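Local coordinates for hypothetical protein AF1704 (Archaeoglobus fulgidus, PDB 1ZBM), which probably catalyses the conversion of cyclic dehypoxanthine futalosine into 1,4-dihydroxy-6-naphthoate, a step in the biosynthesis of menaquinone, at residues Lys104-Pro109 / Val145-Leu150. Sequence-based numbering, arbitrary orientation.
Sequences KRIAVP and VDAGLL
The carbonyl oxygen of R105 is gripped by two consecutive backbone amides: D146 N reaches R105 O at 2.9 Å, lying in the carbonyl plane, and A147 N adds a weak second bond. The side chain of D146 bonds back to the same residue: its CG stands beside its own backbone N (chi1 -60°), which brings OD1 to within 3.0 Å of R105 N. The amide meets OD1 on the anti side of the carboxylate, 33° out of its plane, so that the aspartate takes a place in the strand pairing that a backbone carbonyl would otherwise fill. Here, as is general for parallel strands, the bonds of one residue go to two partners: A107 gives its N-H to A147 O (2.8 Å) and accepts at its O from L149 N (2.9 Å).

Around the carboxylate, the aliphatic part of K104 crosses at about a right angle, CD 3.6 Å from D146 OD2, while its ammonium end leads away. R105 makes no salt bridge with this carboxylate; its NH1 hydrogen-bonds E144 O and passes 3.6 Å from V145 CA. With an alanine at D146, R105 N would probably lose its acceptor across the strands, and the aliphatic part of K104 its contact with the carboxylate.

Apolar groups cover both faces of the sheet: I106 CG2 rests against A147 CB, and A107 CB meets V145 CG2 at 4.1 Å on the opposite face, where helix 136-141 packs. At the far end L149 CD2 approaches V108 CG1 against helix 114-122, whose A115 belongs to the predicted substrate site. In this periplasmic-binding-protein-like domain, parallel neighbours are thus joined by backbone bonds along their length and by a carboxylate standing in for backbone at their beginning.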
loop_
_atom_site.group_PDB
_atom_site.type_symbol
_atom_site.label_atom_id
_atom_site.label_comp_id
_atom_site.label_asym_id
_atom_site.label_seq_id
_atom_site.Cartn_x
_atom_site.Cartn_y
_atom_site.Cartn_z
ATOM N N LYS A 104 7.743 -7.784 22.915
ATOM C CA LYS A 104 8.778 -8.097 21.932
ATOM C C LYS A 104 9.213 -6.909 21.068
ATOM O O LYS A 104 8.519 -5.889 20.980
ATOM C CB LYS A 104 8.293 -9.227 21.027
ATOM C CG LYS A 104 7.993 -10.532 21.751
ATOM C CD LYS A 104 9.232 -11.107 22.425
ATOM C CE LYS A 104 8.980 -12.524 22.932
ATOM N NZ LYS A 104 7.786 -12.590 23.812
ATOM N N ARG A 105 10.379 -7.049 20.438
ATOM C CA ARG A 105 10.913 -6.007 19.565
ATOM C C ARG A 105 10.585 -6.375 18.123
ATOM O O ARG A 105 11.115 -7.344 17.592
ATOM C CB ARG A 105 12.428 -5.869 19.776
ATOM C CG ARG A 105 12.773 -5.292 21.146
ATOM C CD ARG A 105 14.266 -5.308 21.450
ATOM N NE ARG A 105 15.052 -4.575 20.458
ATOM C CZ ARG A 105 15.635 -5.139 19.405
ATOM N NH1 ARG A 105 15.524 -6.448 19.210
ATOM N NH2 ARG A 105 16.326 -4.396 18.552
ATOM N N ILE A 106 9.699 -5.605 17.494
ATOM C CA ILE A 106 9.287 -5.892 16.122
ATOM C C ILE A 106 9.732 -4.859 15.100
ATOM O O ILE A 106 9.448 -3.657 15.239
ATOM C CB ILE A 106 7.750 -6.015 16.006
ATOM C CG1 ILE A 106 7.204 -6.900 17.134
ATOM C CG2 ILE A 106 7.378 -6.594 14.652
ATOM C CD1 ILE A 106 5.688 -6.960 17.187
ATOM N N ALA A 107 10.426 -5.334 14.069
ATOM C CA ALA A 107 10.891 -4.458 12.995
ATOM C C ALA A 107 9.675 -4.031 12.174
ATOM O O ALA A 107 8.840 -4.858 11.825
ATOM C CB ALA A 107 11.902 -5.195 12.103
ATOM N N VAL A 108 9.586 -2.736 11.889
ATOM C CA VAL A 108 8.481 -2.166 11.119
ATOM C C VAL A 108 9.027 -1.335 9.961
ATOM O O VAL A 108 9.966 -0.555 10.137
ATOM C CB VAL A 108 7.603 -1.252 11.992
ATOM C CG1 VAL A 108 6.850 -2.084 13.016
ATOM C CG2 VAL A 108 8.478 -0.216 12.682
ATOM N N PRO A 109 8.423 -1.472 8.769
ATOM C CA PRO A 109 8.841 -0.747 7.566
ATOM C C PRO A 109 8.635 0.768 7.608
ATOM O O PRO A 109 9.363 1.516 6.962
ATOM C CB PRO A 109 8.007 -1.404 6.481
ATOM C CG PRO A 109 6.720 -1.642 7.191
ATOM C CD PRO A 109 7.181 -2.221 8.513
ATOM N N VAL A 145 15.954 -8.925 15.812
ATOM C CA VAL A 145 14.694 -8.553 16.425
ATOM C C VAL A 145 13.899 -9.833 16.713
ATOM O O VAL A 145 14.330 -10.931 16.347
ATOM C CB VAL A 145 13.880 -7.618 15.491
ATOM C CG1 VAL A 145 14.645 -6.317 15.263
ATOM C CG2 VAL A 145 13.621 -8.308 14.145
ATOM N N ASP A 146 12.757 -9.719 17.381
ATOM C CA ASP A 146 11.962 -10.916 17.656
ATOM C C ASP A 146 11.023 -11.213 16.503
ATOM O O ASP A 146 10.731 -12.373 16.210
ATOM C CB ASP A 146 11.133 -10.747 18.931
ATOM C CG ASP A 146 11.996 -10.500 20.160
ATOM O OD1 ASP A 146 12.268 -9.324 20.471
ATOM O OD2 ASP A 146 12.405 -11.489 20.800
ATOM N N ALA A 147 10.545 -10.157 15.851
ATOM C CA ALA A 147 9.618 -10.325 14.743
ATOM C C ALA A 147 9.678 -9.176 13.755
ATOM O O ALA A 147 10.265 -8.136 14.041
ATOM C CB ALA A 147 8.201 -10.481 15.276
ATOM N N GLY A 148 9.069 -9.382 12.589
ATOM C CA GLY A 148 9.058 -8.365 11.555
ATOM C C GLY A 148 7.707 -8.223 10.885
ATOM O O GLY A 148 6.999 -9.210 10.676
ATOM N N LEU A 149 7.348 -6.985 10.566
ATOM C CA LEU A 149 6.089 -6.682 9.902
ATOM C C LEU A 149 6.370 -6.589 8.403
ATOM O O LEU A 149 7.227 -5.820 7.976
ATOM C CB LEU A 149 5.538 -5.353 10.424
ATOM C CG LEU A 149 4.153 -4.914 9.943
ATOM C CD1 LEU A 149 3.098 -5.965 10.319
ATOM C CD2 LEU A 149 3.826 -3.585 10.591
ATOM N N LEU A 150 5.648 -7.376 7.614
ATOM C CA LEU A 150 5.827 -7.416 6.166
ATOM C C LEU A 150 4.622 -6.838 5.449
ATOM O O LEU A 150 3.532 -7.408 5.510
ATOM C CB LEU A 150 6.004 -8.865 5.715
ATOM C CG LEU A 150 7.013 -9.675 6.508
ATOM C CD1 LEU A 150 6.936 -11.144 6.137
ATOM C CD2 LEU A 150 8.408 -9.111 6.242
#